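Beta-agarase D (Zobellia galactanivorans, PDB 4ASM) cleaves the beta-1,4-linkages of agarose at random positions along the chain, with retention of the anomeric configuration. Local coordinates at residues Glu165-Phe179 and Gln328-Glu342. Sequence-based numbering, arbitrary orientation.
Sequences ECYGGPGNDNRNSYF and QSWQAEAYRSPNAAE
Arg175 meets Glu342 end-on, guanidinium and carboxylate nearly coplanar: NH2 takes the syn lone pair of OE1 (2.8 Å) and NH1 bonds OE2 (2.8 Å). The Arg175 chain, extended from CG to NE, also carries NE to Tyr335 O (3.0 Å) and NH2 to Ser337 O, met from above the carbonyl plane. Asp173 OD1 accepts from both Arg175 N, which makes an Asx turn, and Arg175 NH1, which probably eases the nearness of the two carboxylates. Were Arg175 replaced by an alanine, Glu342 and Asp173 would probably lose their cationic mate, and the carbonyls of Tyr335 and Ser337 this donor. Among the other hydrogen bonds, Asn172 N reaches the anti lone pair of Glu342 OE2 (2.7 Å), while Asn339 ND2 donates almost straight to Asn172 OD1 (3.1 Å, 170°); Asn339 and Glu342 themselves form a capping box. Trp330 pushes its six-membered edge against two ring faces, T-shaped to Tyr167 (planes at 89°) and to Phe179, whose CZ lies 3.4 Å from Trp330 CZ3. Phe179 CE2 also lies over the Arg336 guanidinium. Strand 159-166 carries Glu165, the probable proton donor, hydrogen-bonded to His184; the contact ties the loop after it to helices 329-333 and 340-343 of the GH16 catalytic domain.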
ATOM      1  N   GLU A 165      -2.622   2.519  -0.016  1.00  4.92           N
ATOM      2  CA  GLU A 165      -1.828   3.676  -0.436  1.00  5.43           C
ATOM      3  C   GLU A 165      -2.847   4.805  -0.518  1.00  5.69           C
ATOM      4  O   GLU A 165      -3.734   4.780  -1.395  1.00  5.76           O
ATOM      5  CB  GLU A 165      -1.180   3.438  -1.801  1.00  5.51           C
ATOM      6  CG  GLU A 165      -0.437   4.634  -2.349  1.00  6.38           C
ATOM      7  CD  GLU A 165       0.335   4.275  -3.595  1.00  8.78           C
ATOM      8  OE1 GLU A 165      -0.314   3.799  -4.550  1.00  8.36           O
ATOM      9  OE2 GLU A 165       1.581   4.450  -3.624  1.00  9.50           O
ATOM     10  N   CYS A 166      -2.771   5.752   0.418  1.00  4.73           N
ATOM     11  CA  CYS A 166      -3.797   6.777   0.532  1.00  4.93           C
ATOM     12  C   CYS A 166      -3.159   8.119   0.854  1.00  5.37           C
ATOM     13  O   CYS A 166      -2.379   8.221   1.780  1.00  5.44           O
ATOM     14  CB  CYS A 166      -4.787   6.378   1.633  1.00  5.22           C
ATOM     15  SG  CYS A 166      -6.164   7.562   1.809  1.00  6.07           S
ATOM     16  N   TYR A 167      -3.481   9.131   0.050  1.00  5.20           N
ATOM     17  CA  TYR A 167      -3.041  10.509   0.292  1.00  5.57           C
ATOM     18  C   TYR A 167      -4.245  11.250   0.833  1.00  6.63           C
ATOM     19  O   TYR A 167      -4.935  11.974   0.098  1.00  6.60           O
ATOM     20  CB  TYR A 167      -2.533  11.153  -1.008  1.00  5.73           C
ATOM     21  CG  TYR A 167      -1.705  10.189  -1.841  1.00  5.76           C
ATOM     22  CD1 TYR A 167      -2.323   9.233  -2.631  1.00  5.74           C
ATOM     23  CD2 TYR A 167      -0.323  10.270  -1.867  1.00  6.28           C
ATOM     24  CE1 TYR A 167      -1.598   8.333  -3.391  1.00  8.12           C
ATOM     25  CE2 TYR A 167       0.435   9.359  -2.641  1.00  6.93           C
ATOM     26  CZ  TYR A 167      -0.232   8.406  -3.396  1.00  6.77           C
ATOM     27  OH  TYR A 167       0.458   7.485  -4.181  1.00  8.99           O
ATOM     28  N   GLY A 168      -4.508  11.021   2.122  1.00  6.00           N
ATOM     29  CA  GLY A 168      -5.840  11.247   2.672  1.00  6.37           C
ATOM     30  C   GLY A 168      -6.263  12.662   2.974  1.00  5.72           C
ATOM     31  O   GLY A 168      -7.471  12.927   3.132  1.00  5.17           O
ATOM     32  N   GLY A 169      -5.305  13.571   3.087  1.00  5.92           N
ATOM     33  CA  GLY A 169      -5.642  14.948   3.430  1.00  6.85           C
ATOM     34  C   GLY A 169      -5.756  15.810   2.190  1.00  7.06           C
ATOM     35  O   GLY A 169      -4.917  15.723   1.286  1.00  7.17           O
ATOM     36  N   PRO A 170      -6.811  16.641   2.107  1.00  7.54           N
ATOM     37  CA  PRO A 170      -6.934  17.504   0.945  1.00  7.83           C
ATOM     38  C   PRO A 170      -5.945  18.654   0.912  1.00  7.33           C
ATOM     39  O   PRO A 170      -5.809  19.294  -0.114  1.00  7.58           O
ATOM     40  CB  PRO A 170      -8.371  18.048   1.047  1.00  8.36           C
ATOM     41  CG  PRO A 170      -8.695  17.994   2.490  1.00  9.60           C
ATOM     42  CD  PRO A 170      -7.969  16.754   3.014  1.00  7.83           C
ATOM     43  N   GLY A 171      -5.262  18.922   2.014  1.00  6.88           N
ATOM     44  CA  GLY A 171      -4.436  20.126   2.120  1.00  6.93           C
ATOM     45  C   GLY A 171      -5.232  21.289   2.683  1.00  7.35           C
ATOM     46  O   GLY A 171      -6.438  21.370   2.496  1.00  8.54           O
ATOM     47  N   ASN A 172      -4.537  22.188   3.363  1.00  7.42           N
ATOM     48  CA  ASN A 172      -5.193  23.372   3.917  1.00  7.62           C
ATOM     49  C   ASN A 172      -5.754  24.295   2.842  1.00  8.90           C
ATOM     50  O   ASN A 172      -6.663  25.070   3.133  1.00 10.36           O
ATOM     51  CB  ASN A 172      -4.276  24.102   4.903  1.00  8.09           C
ATOM     52  CG  ASN A 172      -3.014  24.668   4.252  1.00  8.53           C
ATOM     53  OD1 ASN A 172      -2.797  24.574   3.042  1.00  9.68           O
ATOM     54  ND2 ASN A 172      -2.173  25.273   5.075  1.00  9.24           N
ATOM     55  N   ASP A 173      -5.262  24.174   1.606  1.00  7.73           N
ATOM     56  CA  ASP A 173      -5.795  24.929   0.457  1.00  8.20           C
ATOM     57  C   ASP A 173      -6.540  24.024  -0.534  1.00  8.27           C
ATOM     58  O   ASP A 173      -6.844  24.442  -1.653  1.00  8.64           O
ATOM     59  CB  ASP A 173      -4.668  25.690  -0.260  1.00  8.79           C
ATOM     60  CG  ASP A 173      -3.564  24.768  -0.783  1.00  8.48           C
ATOM     61  OD1 ASP A 173      -3.756  23.534  -0.716  1.00  7.67           O
ATOM     62  OD2 ASP A 173      -2.510  25.279  -1.227  1.00  8.62           O
ATOM     63  N   ASN A 174      -6.806  22.772  -0.140  1.00  7.76           N
ATOM     64  CA  ASN A 174      -7.523  21.809  -0.985  1.00  7.39           C
ATOM     65  C   ASN A 174      -6.820  21.377  -2.272  1.00  6.96           C
ATOM     66  O   ASN A 174      -7.449  20.773  -3.128  1.00  7.15           O
ATOM     67  CB  ASN A 174      -8.966  22.266  -1.299  1.00  8.68           C
ATOM     68  CG  ASN A 174      -9.905  21.973  -0.177  1.00 10.56           C
ATOM     69  OD1 ASN A 174     -10.005  20.832   0.266  1.00 14.93           O
ATOM     70  ND2 ASN A 174     -10.590  22.993   0.310  1.00 14.34           N
ATOM     71  N   ARG A 175      -5.514  21.614  -2.361  1.00  7.02           N
ATOM     72  CA  ARG A 175      -4.775  21.264  -3.589  1.00  6.63           C
ATOM     73  C   ARG A 175      -4.739  19.751  -3.885  1.00  7.28           C
ATOM     74  O   ARG A 175      -4.493  19.333  -5.011  1.00  7.63           O
ATOM     75  CB  ARG A 175      -3.363  21.831  -3.525  1.00  7.01           C
ATOM     76  CG  ARG A 175      -2.455  21.147  -2.532  1.00  6.74           C
ATOM     77  CD  ARG A 175      -1.210  22.003  -2.370  1.00  6.37           C
ATOM     78  NE  ARG A 175      -0.331  21.452  -1.352  1.00  8.21           N
ATOM     79  CZ  ARG A 175      -0.561  21.493  -0.045  1.00  7.18           C
ATOM     80  NH1 ARG A 175      -1.681  22.096   0.446  1.00 10.83           N
ATOM     81  NH2 ARG A 175       0.314  20.939   0.783  1.00  7.99           N
ATOM     82  N   ASN A 176      -4.962  18.949  -2.847  1.00  6.59           N
ATOM     83  CA  ASN A 176      -5.007  17.485  -2.953  1.00  7.28           C
ATOM     84  C   ASN A 176      -6.428  16.907  -2.796  1.00  7.35           C
ATOM     85  O   ASN A 176      -6.593  15.719  -2.571  1.00  7.12           O
ATOM     86  CB  ASN A 176      -4.083  16.883  -1.884  1.00  6.86           C
ATOM     87  CG  ASN A 176      -3.766  15.422  -2.137  1.00  6.35           C
ATOM     88  OD1 ASN A 176      -3.317  15.053  -3.217  1.00  7.39           O
ATOM     89  ND2 ASN A 176      -3.976  14.581  -1.121  1.00  6.28           N
ATOM     90  N   SER A 177      -7.451  17.749  -2.878  1.00  8.75           N
ATOM     91  CA  SER A 177      -8.852  17.314  -2.808  1.00  8.71           C
ATOM     92  C   SER A 177      -9.251  16.165  -3.749  1.00  8.82           C
ATOM     93  O   SER A 177     -10.092  15.341  -3.387  1.00 10.00           O
ATOM     94  CB  SER A 177      -9.806  18.512  -2.953  1.00  9.38           C
ATOM     95  OG  SER A 177      -9.802  19.036  -4.271  1.00 11.36           O
ATOM     96  N   TYR A 178      -8.661  16.099  -4.946  1.00  8.37           N
ATOM     97  CA  TYR A 178      -9.040  15.059  -5.910  1.00  9.79           C
ATOM     98  C   TYR A 178      -8.633  13.696  -5.379  1.00  9.82           C
ATOM     99  O   TYR A 178      -9.380  12.715  -5.549  1.00 12.34           O
ATOM    100  CB  TYR A 178      -8.362  15.321  -7.243  1.00 10.85           C
ATOM    101  CG  TYR A 178      -8.671  14.340  -8.350  1.00 12.50           C
ATOM    102  CD1 TYR A 178      -7.952  13.145  -8.483  1.00 13.10           C
ATOM    103  CD2 TYR A 178      -9.628  14.649  -9.323  1.00 14.60           C
ATOM    104  CE1 TYR A 178      -8.232  12.253  -9.537  1.00 12.69           C
ATOM    105  CE2 TYR A 178      -9.909  13.770 -10.368  1.00 15.55           C
ATOM    106  CZ  TYR A 178      -9.213  12.582 -10.463  1.00 14.39           C
ATOM    107  OH  TYR A 178      -9.499  11.735 -11.508  1.00 16.80           O
ATOM    108  N   PHE A 179      -7.460  13.636  -4.737  1.00  8.74           N
ATOM    109  CA  PHE A 179      -6.916  12.355  -4.247  1.00  8.19           C
ATOM    110  C   PHE A 179      -7.371  12.006  -2.847  1.00  8.18           C
ATOM    111  O   PHE A 179      -7.451  10.824  -2.512  1.00  8.63           O
ATOM    112  CB  PHE A 179      -5.385  12.323  -4.369  1.00  9.32           C
ATOM    113  CG  PHE A 179      -4.927  12.471  -5.771  1.00  9.78           C
ATOM    114  CD1 PHE A 179      -5.050  11.413  -6.675  1.00 10.46           C
ATOM    115  CD2 PHE A 179      -4.444  13.692  -6.228  1.00 11.69           C
ATOM    116  CE1 PHE A 179      -4.657  11.572  -8.013  1.00 11.64           C
ATOM    117  CE2 PHE A 179      -4.052  13.850  -7.551  1.00 12.32           C
ATOM    118  CZ  PHE A 179      -4.165  12.775  -8.439  1.00 11.81           C
ATOM    119  N   GLN A 328       5.953  11.079  -2.278  1.00  6.07           N
ATOM    120  CA  GLN A 328       6.284  10.483  -3.589  1.00  6.46           C
ATOM    121  C   GLN A 328       6.630  11.534  -4.633  1.00  5.77           C
ATOM    122  O   GLN A 328       6.170  12.680  -4.558  1.00  5.96           O
ATOM    123  CB  GLN A 328       5.159   9.553  -4.049  1.00  6.83           C
ATOM    124  CG  GLN A 328       4.950   8.423  -3.031  1.00  6.83           C
ATOM    125  CD  GLN A 328       3.812   7.475  -3.362  1.00  8.07           C
ATOM    126  OE1 GLN A 328       3.664   6.404  -2.741  1.00 11.60           O
ATOM    127  NE2 GLN A 328       2.991   7.864  -4.298  1.00  6.98           N
ATOM    128  N   SER A 329       7.428  11.149  -5.630  1.00  5.51           N
ATOM    129  CA  SER A 329       7.897  12.096  -6.623  1.00  5.66           C
ATOM    130  C   SER A 329       6.787  12.864  -7.311  1.00  5.82           C
ATOM    131  O   SER A 329       6.887  14.076  -7.458  1.00  6.76           O
ATOM    132  CB  SER A 329       8.756  11.392  -7.679  1.00  6.80           C
ATOM    133  OG  SER A 329       9.856  10.745  -7.080  1.00  8.55           O
ATOM    134  N   TRP A 330       5.736  12.162  -7.742  1.00  5.91           N
ATOM    135  CA  TRP A 330       4.651  12.829  -8.493  1.00  6.36           C
ATOM    136  C   TRP A 330       3.927  13.884  -7.641  1.00  6.33           C
ATOM    137  O   TRP A 330       3.605  14.988  -8.122  1.00  7.38           O
ATOM    138  CB  TRP A 330       3.672  11.791  -9.098  1.00  6.80           C
ATOM    139  CG  TRP A 330       2.805  11.076  -8.074  1.00  7.83           C
ATOM    140  CD1 TRP A 330       3.213  10.208  -7.113  1.00 10.78           C
ATOM    141  CD2 TRP A 330       1.390  11.218  -7.913  1.00  8.35           C
ATOM    142  NE1 TRP A 330       2.136   9.769  -6.371  1.00 10.96           N
ATOM    143  CE2 TRP A 330       1.003  10.383  -6.840  1.00 11.04           C
ATOM    144  CE3 TRP A 330       0.408  11.975  -8.581  1.00  9.87           C
ATOM    145  CZ2 TRP A 330      -0.324  10.282  -6.412  1.00  9.40           C
ATOM    146  CZ3 TRP A 330      -0.907  11.870  -8.158  1.00 10.72           C
ATOM    147  CH2 TRP A 330      -1.260  11.036  -7.074  1.00 10.46           C
ATOM    148  N   GLN A 331       3.689  13.556  -6.371  1.00  5.52           N
ATOM    149  CA  GLN A 331       3.060  14.501  -5.468  1.00  6.12           C
ATOM    150  C   GLN A 331       3.976  15.697  -5.227  1.00  6.01           C
ATOM    151  O   GLN A 331       3.527  16.844  -5.270  1.00  6.78           O
ATOM    152  CB  GLN A 331       2.723  13.808  -4.136  1.00  6.07           C
ATOM    153  CG  GLN A 331       1.539  12.829  -4.180  1.00  6.32           C
ATOM    154  CD  GLN A 331       0.179  13.541  -4.231  1.00  7.19           C
ATOM    155  OE1 GLN A 331      -0.562  13.618  -3.225  1.00 10.43           O
ATOM    156  NE2 GLN A 331      -0.148  14.039  -5.387  1.00  6.20           N
ATOM    157  N   ALA A 332       5.256  15.433  -4.966  1.00  5.66           N
ATOM    158  CA  ALA A 332       6.212  16.488  -4.645  1.00  5.86           C
ATOM    159  C   ALA A 332       6.435  17.429  -5.827  1.00  5.72           C
ATOM    160  O   ALA A 332       6.488  18.656  -5.650  1.00  5.69           O
ATOM    161  CB  ALA A 332       7.518  15.878  -4.162  1.00  6.36           C
ATOM    162  N   GLU A 333       6.561  16.859  -7.028  1.00  5.21           N
ATOM    163  CA  GLU A 333       6.769  17.689  -8.217  1.00  5.90           C
ATOM    164  C   GLU A 333       5.601  18.667  -8.403  1.00  5.95           C
ATOM    165  O   GLU A 333       5.812  19.835  -8.771  1.00  6.42           O
ATOM    166  CB  GLU A 333       6.946  16.813  -9.450  1.00  6.16           C
ATOM    167  CG  GLU A 333       7.135  17.629 -10.742  1.00  6.04           C
ATOM    168  CD  GLU A 333       7.582  16.813 -11.940  1.00  7.94           C
ATOM    169  OE1 GLU A 333       7.960  15.642 -11.776  1.00  8.90           O
ATOM    170  OE2 GLU A 333       7.565  17.377 -13.055  1.00 12.49           O
ATOM    171  N   ALA A 334       4.389  18.170  -8.136  1.00  6.11           N
ATOM    172  CA  ALA A 334       3.159  18.942  -8.299  1.00  6.78           C
ATOM    173  C   ALA A 334       2.894  19.890  -7.122  1.00  7.32           C
ATOM    174  O   ALA A 334       1.884  20.608  -7.130  1.00  8.22           O
ATOM    175  CB  ALA A 334       1.971  17.989  -8.473  1.00  6.70           C
ATOM    176  N   TYR A 335       3.781  19.901  -6.129  1.00  8.15           N
ATOM    177  CA  TYR A 335       3.636  20.724  -4.909  1.00  8.39           C
ATOM    178  C   TYR A 335       2.425  20.313  -4.082  1.00  9.39           C
ATOM    179  O   TYR A 335       1.909  21.090  -3.261  1.00  9.81           O
ATOM    180  CB  TYR A 335       3.601  22.224  -5.230  1.00  8.42           C
ATOM    181  CG  TYR A 335       4.923  22.735  -5.766  1.00  7.92           C
ATOM    182  CD1 TYR A 335       5.974  23.032  -4.893  1.00  9.21           C
ATOM    183  CD2 TYR A 335       5.123  22.898  -7.127  1.00  8.32           C
ATOM    184  CE1 TYR A 335       7.177  23.491  -5.374  1.00  9.04           C
ATOM    185  CE2 TYR A 335       6.351  23.352  -7.624  1.00  7.55           C
ATOM    186  CZ  TYR A 335       7.366  23.646  -6.741  1.00  9.26           C
ATOM    187  OH  TYR A 335       8.589  24.108  -7.223  1.00 12.15           O
ATOM    188  N   ARG A 336       1.951  19.091  -4.302  1.00  8.54           N
ATOM    189  CA  ARG A 336       0.890  18.577  -3.444  1.00  9.79           C
ATOM    190  C   ARG A 336       1.381  18.128  -2.066  1.00 10.31           C
ATOM    191  O   ARG A 336       0.569  18.035  -1.154  1.00 12.23           O
ATOM    192  CB  ARG A 336       0.015  17.534  -4.147  1.00  8.97           C
ATOM    193  CG  ARG A 336      -0.910  18.182  -5.199  1.00  9.44           C
ATOM    194  CD  ARG A 336      -1.989  17.209  -5.681  1.00  9.57           C
ATOM    195  NE  ARG A 336      -1.338  16.134  -6.412  1.00 10.59           N
ATOM    196  CZ  ARG A 336      -1.077  16.153  -7.719  1.00 10.61           C
ATOM    197  NH1 ARG A 336      -1.442  17.184  -8.492  1.00 12.02           N
ATOM    198  NH2 ARG A 336      -0.444  15.130  -8.251  1.00 10.51           N
ATOM    199  N   SER A 337       2.700  17.925  -1.905  1.00 10.05           N
ATOM    200  CA  SER A 337       3.349  17.626  -0.602  1.00 10.89           C
ATOM    201  C   SER A 337       3.041  18.679   0.434  1.00 10.67           C
ATOM    202  O   SER A 337       2.757  19.819   0.070  1.00 10.59           O
ATOM    203  CB  SER A 337       4.883  17.686  -0.680  1.00 11.79           C
ATOM    204  OG  SER A 337       5.453  17.081  -1.804  1.00 15.67           O
ATOM    205  N   PRO A 338       3.180  18.330   1.723  1.00 10.08           N
ATOM    206  CA  PRO A 338       2.825  19.269   2.801  1.00 11.15           C
ATOM    207  C   PRO A 338       3.535  20.607   2.737  1.00 10.97           C
ATOM    208  O   PRO A 338       4.692  20.685   2.313  1.00 10.76           O
ATOM    209  CB  PRO A 338       3.231  18.521   4.067  1.00 11.50           C
ATOM    210  CG  PRO A 338       3.054  17.081   3.684  1.00 11.77           C
ATOM    211  CD  PRO A 338       3.587  17.023   2.276  1.00 10.55           C
ATOM    212  N   ASN A 339       2.822  21.656   3.141  1.00 10.78           N
ATOM    213  CA  ASN A 339       3.453  22.948   3.303  1.00 10.77           C
ATOM    214  C   ASN A 339       3.778  23.222   4.768  1.00 10.82           C
ATOM    215  O   ASN A 339       3.419  22.450   5.662  1.00 10.78           O
ATOM    216  CB  ASN A 339       2.595  24.043   2.693  1.00 12.02           C
ATOM    217  CG  ASN A 339       1.173  24.097   3.276  1.00  8.88           C
ATOM    218  OD1 ASN A 339       0.975  24.057   4.498  1.00  8.31           O
ATOM    219  ND2 ASN A 339       0.177  24.226   2.390  1.00  7.95           N
ATOM    220  N   ALA A 340       4.473  24.327   5.016  1.00 10.44           N
ATOM    221  CA  ALA A 340       4.933  24.629   6.367  1.00 10.64           C
ATOM    222  C   ALA A 340       3.796  24.774   7.375  1.00 11.20           C
ATOM    223  O   ALA A 340       3.893  24.280   8.498  1.00 12.04           O
ATOM    224  CB  ALA A 340       5.831  25.870   6.360  1.00 11.32           C
ATOM    225  N   ALA A 341       2.707  25.448   6.988  1.00 10.15           N
ATOM    226  CA  ALA A 341       1.564  25.612   7.873  1.00 10.18           C
ATOM    227  C   ALA A 341       0.971  24.263   8.279  1.00 10.51           C
ATOM    228  O   ALA A 341       0.672  24.034   9.454  1.00 11.25           O
ATOM    229  CB  ALA A 341       0.499  26.531   7.219  1.00 10.38           C
ATOM    230  N   GLU A 342       0.806  23.359   7.312  1.00 10.44           N
ATOM    231  CA  GLU A 342       0.294  22.021   7.603  1.00 10.15           C
ATOM    232  C   GLU A 342       1.214  21.244   8.527  1.00 11.66           C
ATOM    233  O   GLU A 342       0.746  20.523   9.391  1.00 11.38           O
ATOM    234  CB  GLU A 342       0.107  21.249   6.303  1.00  9.76           C
ATOM    235  CG  GLU A 342      -1.066  21.724   5.459  1.00  8.25           C
ATOM    236  CD  GLU A 342      -0.942  21.328   3.990  1.00  8.73           C
ATOM    237  OE1 GLU A 342       0.100  20.763   3.589  1.00  8.00           O
ATOM    238  OE2 GLU A 342      -1.877  21.621   3.218  1.00  8.41           O
TER
HETATM  239  O   HOH W   1       0.289  24.954  -0.488  1.00  8.89           O